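Local structure of cytosolic phospholipase A2 delta (Homo sapiens, 5IZ5) at residues F428-A433 with I524-A529. The protein selectively hydrolyses the sn-2 ester bond of glycerophospholipids in a calcium-dependent manner, with a preference for linoleic acid at that position. The protein carries 3 engineered substitutions. Sequence-based numbering, arbitrary orientation.
Sequences FVDLWA and ICFLEA
Asp430 OD1, which lies 4.0 Å from CE1 of Phe526, is gripped from beyond the two helices: Gln604 NE2 hydrogen-bonds to it and Arg419 NH2 adds a long, weak ion pair. The other oxygen, OD2, is hydrogen-bonded to Thr427 N, so the carboxylate is held at both oxygens while it sits obliquely beside the aromatic ring. Ala433 presents its methyl to a face of the same ring. A CH-pi contact follows from the geometry: CB of Ala433 stands 4.0 Å from the centroid of the Phe526 ring, 29° off its normal. With CG of Phe526 anti to its own carbonyl carbon (chi1 -69°), the ring is carried across to 428-433, bringing CD1 within 3.6 Å of Ala433 CB. An alanine in place of Phe526 would probably leave the Ala433 methyl without its CH-pi partner and open a gap beside the Asp430 carboxylate.

Between the helices, the CB atoms of Ala433 and Ala529 meet at 3.6 Å; the close approach of the segment axes, 8.2 Å at 123°, is consistent with alanines facing each other here. Ala529 CB also abuts Val429 O at 3.4 Å, an oxygen already hydrogen-bonded to Ala433 N within its helix, and touches Val429 CG1. At the flank, the Trp432 indole turns an edge to Ala529, with O near the ring plane and 3.5 Å from CD1. Ser532 OG is hydrogen-bonded to both Trp432 NE1 and Glu528 O, while Phe535 stacks on the indole; the Trp432 side chain lies about 7 Å from that of Asp651, probably the proton acceptor of the active site. Apolar packing therefore joins the helices within the catalytic domain, while the Asp430 carboxylate and Trp432 NE1 find their hydrogen-bond partners outside the two segments.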
ATOM      1  N   PHE B 428     -10.484  12.396  -4.824  1.00 38.71           N
ATOM      2  CA  PHE B 428      -9.786  13.604  -4.378  1.00 40.75           C
ATOM      3  C   PHE B 428      -8.291  13.522  -4.700  1.00 39.12           C
ATOM      4  O   PHE B 428      -7.667  14.525  -5.032  1.00 38.19           O
ATOM      5  CB  PHE B 428      -9.959  13.798  -2.864  1.00 42.95           C
ATOM      6  CG  PHE B 428     -11.177  14.585  -2.473  1.00 45.93           C
ATOM      7  CD1 PHE B 428     -12.429  14.029  -2.651  1.00 47.77           C
ATOM      8  CD2 PHE B 428     -11.081  15.848  -1.882  1.00 47.87           C
ATOM      9  CE1 PHE B 428     -13.576  14.713  -2.292  1.00 49.46           C
ATOM     10  CE2 PHE B 428     -12.228  16.538  -1.513  1.00 50.53           C
ATOM     11  CZ  PHE B 428     -13.477  15.967  -1.718  1.00 50.43           C
ATOM     12  N   VAL B 429      -7.737  12.318  -4.596  1.00 38.43           N
ATOM     13  CA  VAL B 429      -6.332  12.076  -4.886  1.00 39.82           C
ATOM     14  C   VAL B 429      -5.992  12.430  -6.320  1.00 38.40           C
ATOM     15  O   VAL B 429      -4.928  12.977  -6.584  1.00 37.57           O
ATOM     16  CB  VAL B 429      -5.950  10.610  -4.605  1.00 41.57           C
ATOM     17  CG1 VAL B 429      -4.618  10.250  -5.247  1.00 42.53           C
ATOM     18  CG2 VAL B 429      -5.902  10.374  -3.106  1.00 41.51           C
ATOM     19  N   ASP B 430      -6.905  12.144  -7.241  1.00 37.24           N
ATOM     20  CA  ASP B 430      -6.672  12.454  -8.640  1.00 37.52           C
ATOM     21  C   ASP B 430      -6.615  13.948  -8.878  1.00 36.80           C
ATOM     22  O   ASP B 430      -5.753  14.412  -9.628  1.00 35.76           O
ATOM     23  CB  ASP B 430      -7.729  11.804  -9.529  1.00 38.55           C
ATOM     24  CG  ASP B 430      -7.710  10.300  -9.425  1.00 40.36           C
ATOM     25  OD1 ASP B 430      -6.754   9.681  -9.929  1.00 43.59           O
ATOM     26  OD2 ASP B 430      -8.634   9.731  -8.826  1.00 40.19           O
ATOM     27  N   LEU B 431      -7.499  14.711  -8.232  1.00 36.44           N
ATOM     28  CA  LEU B 431      -7.467  16.164  -8.412  1.00 35.67           C
ATOM     29  C   LEU B 431      -6.236  16.741  -7.733  1.00 34.61           C
ATOM     30  O   LEU B 431      -5.589  17.636  -8.266  1.00 34.21           O
ATOM     31  CB  LEU B 431      -8.718  16.834  -7.853  1.00 36.43           C
ATOM     32  CG  LEU B 431      -8.757  18.354  -8.025  1.00 36.23           C
ATOM     33  CD1 LEU B 431      -8.672  18.764  -9.489  1.00 37.16           C
ATOM     34  CD2 LEU B 431     -10.013  18.925  -7.390  1.00 38.46           C
ATOM     35  N   TRP B 432      -5.935  16.239  -6.541  1.00 34.83           N
ATOM     36  CA  TRP B 432      -4.776  16.698  -5.791  1.00 34.67           C
ATOM     37  C   TRP B 432      -3.490  16.454  -6.582  1.00 34.95           C
ATOM     38  O   TRP B 432      -2.596  17.302  -6.590  1.00 32.35           O
ATOM     39  CB  TRP B 432      -4.739  16.022  -4.429  1.00 35.19           C
ATOM     40  CG  TRP B 432      -3.483  16.222  -3.657  1.00 35.28           C
ATOM     41  CD1 TRP B 432      -2.709  15.247  -3.116  1.00 35.04           C
ATOM     42  CD2 TRP B 432      -2.853  17.470  -3.329  1.00 35.72           C
ATOM     43  NE1 TRP B 432      -1.636  15.802  -2.472  1.00 36.06           N
ATOM     44  CE2 TRP B 432      -1.697  17.166  -2.587  1.00 35.73           C
ATOM     45  CE3 TRP B 432      -3.153  18.815  -3.591  1.00 36.53           C
ATOM     46  CZ2 TRP B 432      -0.842  18.155  -2.094  1.00 35.39           C
ATOM     47  CZ3 TRP B 432      -2.298  19.802  -3.103  1.00 35.67           C
ATOM     48  CH2 TRP B 432      -1.156  19.464  -2.364  1.00 35.16           C
ATOM     49  N   ALA B 433      -3.436  15.333  -7.299  1.00 35.16           N
ATOM     50  CA  ALA B 433      -2.297  15.032  -8.162  1.00 35.99           C
ATOM     51  C   ALA B 433      -2.057  16.128  -9.180  1.00 36.04           C
ATOM     52  O   ALA B 433      -0.923  16.580  -9.347  1.00 35.53           O
ATOM     53  CB  ALA B 433      -2.497  13.702  -8.865  1.00 37.44           C
ATOM     54  N   ILE B 524       4.339  10.603 -12.135  1.00 35.89           N
ATOM     55  CA  ILE B 524       4.744  10.550 -10.726  1.00 36.55           C
ATOM     56  C   ILE B 524       3.892  11.416  -9.787  1.00 35.34           C
ATOM     57  O   ILE B 524       3.756  11.081  -8.611  1.00 35.47           O
ATOM     58  CB  ILE B 524       6.256  10.850 -10.507  1.00 36.66           C
ATOM     59  CG1 ILE B 524       6.643  10.491  -9.063  1.00 38.02           C
ATOM     60  CG2 ILE B 524       6.587  12.302 -10.815  1.00 35.92           C
ATOM     61  CD1 ILE B 524       7.808   9.550  -8.940  1.00 40.55           C
ATOM     62  N   CYS B 525       3.294  12.488 -10.303  1.00 35.00           N
ATOM     63  CA  CYS B 525       2.398  13.314  -9.491  1.00 36.71           C
ATOM     64  C   CYS B 525       1.252  12.508  -8.871  1.00 36.98           C
ATOM     65  O   CYS B 525       0.761  12.872  -7.808  1.00 36.97           O
ATOM     66  CB  CYS B 525       1.835  14.495 -10.290  1.00 36.15           C
ATOM     67  SG  CYS B 525       0.815  14.068 -11.722  1.00 36.94           S
ATOM     68  N   PHE B 526       0.844  11.415  -9.518  1.00 35.83           N
ATOM     69  CA  PHE B 526      -0.216  10.559  -8.985  1.00 36.27           C
ATOM     70  C   PHE B 526       0.257   9.753  -7.792  1.00 36.51           C
ATOM     71  O   PHE B 526      -0.529   9.476  -6.894  1.00 36.20           O
ATOM     72  CB  PHE B 526      -0.819   9.655 -10.072  1.00 35.61           C
ATOM     73  CG  PHE B 526      -1.603  10.418 -11.089  1.00 36.72           C
ATOM     74  CD1 PHE B 526      -2.939  10.735 -10.868  1.00 37.32           C
ATOM     75  CD2 PHE B 526      -0.991  10.876 -12.247  1.00 38.46           C
ATOM     76  CE1 PHE B 526      -3.652  11.478 -11.796  1.00 37.88           C
ATOM     77  CE2 PHE B 526      -1.698  11.612 -13.179  1.00 37.94           C
ATOM     78  CZ  PHE B 526      -3.027  11.917 -12.952  1.00 37.90           C
ATOM     79  N   LEU B 527       1.528   9.373  -7.776  1.00 35.27           N
ATOM     80  CA  LEU B 527       2.090   8.730  -6.604  1.00 35.91           C
ATOM     81  C   LEU B 527       2.363   9.759  -5.506  1.00 35.19           C
ATOM     82  O   LEU B 527       2.095   9.499  -4.340  1.00 35.03           O
ATOM     83  CB  LEU B 527       3.365   7.963  -6.950  1.00 36.94           C
ATOM     84  CG  LEU B 527       3.201   6.789  -7.917  1.00 38.51           C
ATOM     85  CD1 LEU B 527       4.506   6.020  -7.999  1.00 40.18           C
ATOM     86  CD2 LEU B 527       2.074   5.850  -7.508  1.00 39.44           C
ATOM     87  N   GLU B 528       2.886  10.919  -5.881  1.00 34.34           N
ATOM     88  CA  GLU B 528       3.077  12.004  -4.924  1.00 37.00           C
ATOM     89  C   GLU B 528       1.772  12.355  -4.214  1.00 36.74           C
ATOM     90  O   GLU B 528       1.772  12.639  -3.015  1.00 38.65           O
ATOM     91  CB  GLU B 528       3.652  13.239  -5.613  1.00 37.09           C
ATOM     92  CG  GLU B 528       5.115  13.077  -5.973  1.00 38.40           C
ATOM     93  CD  GLU B 528       5.625  14.207  -6.839  1.00 39.79           C
ATOM     94  OE1 GLU B 528       5.208  14.301  -8.013  1.00 39.84           O
ATOM     95  OE2 GLU B 528       6.439  15.009  -6.343  1.00 43.34           O
ATOM     96  N   ALA B 529       0.664  12.309  -4.952  1.00 36.13           N
ATOM     97  CA  ALA B 529      -0.653  12.594  -4.386  1.00 35.55           C
ATOM     98  C   ALA B 529      -1.055  11.586  -3.311  1.00 36.24           C
ATOM     99  O   ALA B 529      -1.611  11.991  -2.298  1.00 35.97           O
ATOM    100  CB  ALA B 529      -1.703  12.638  -5.476  1.00 34.84           C
TER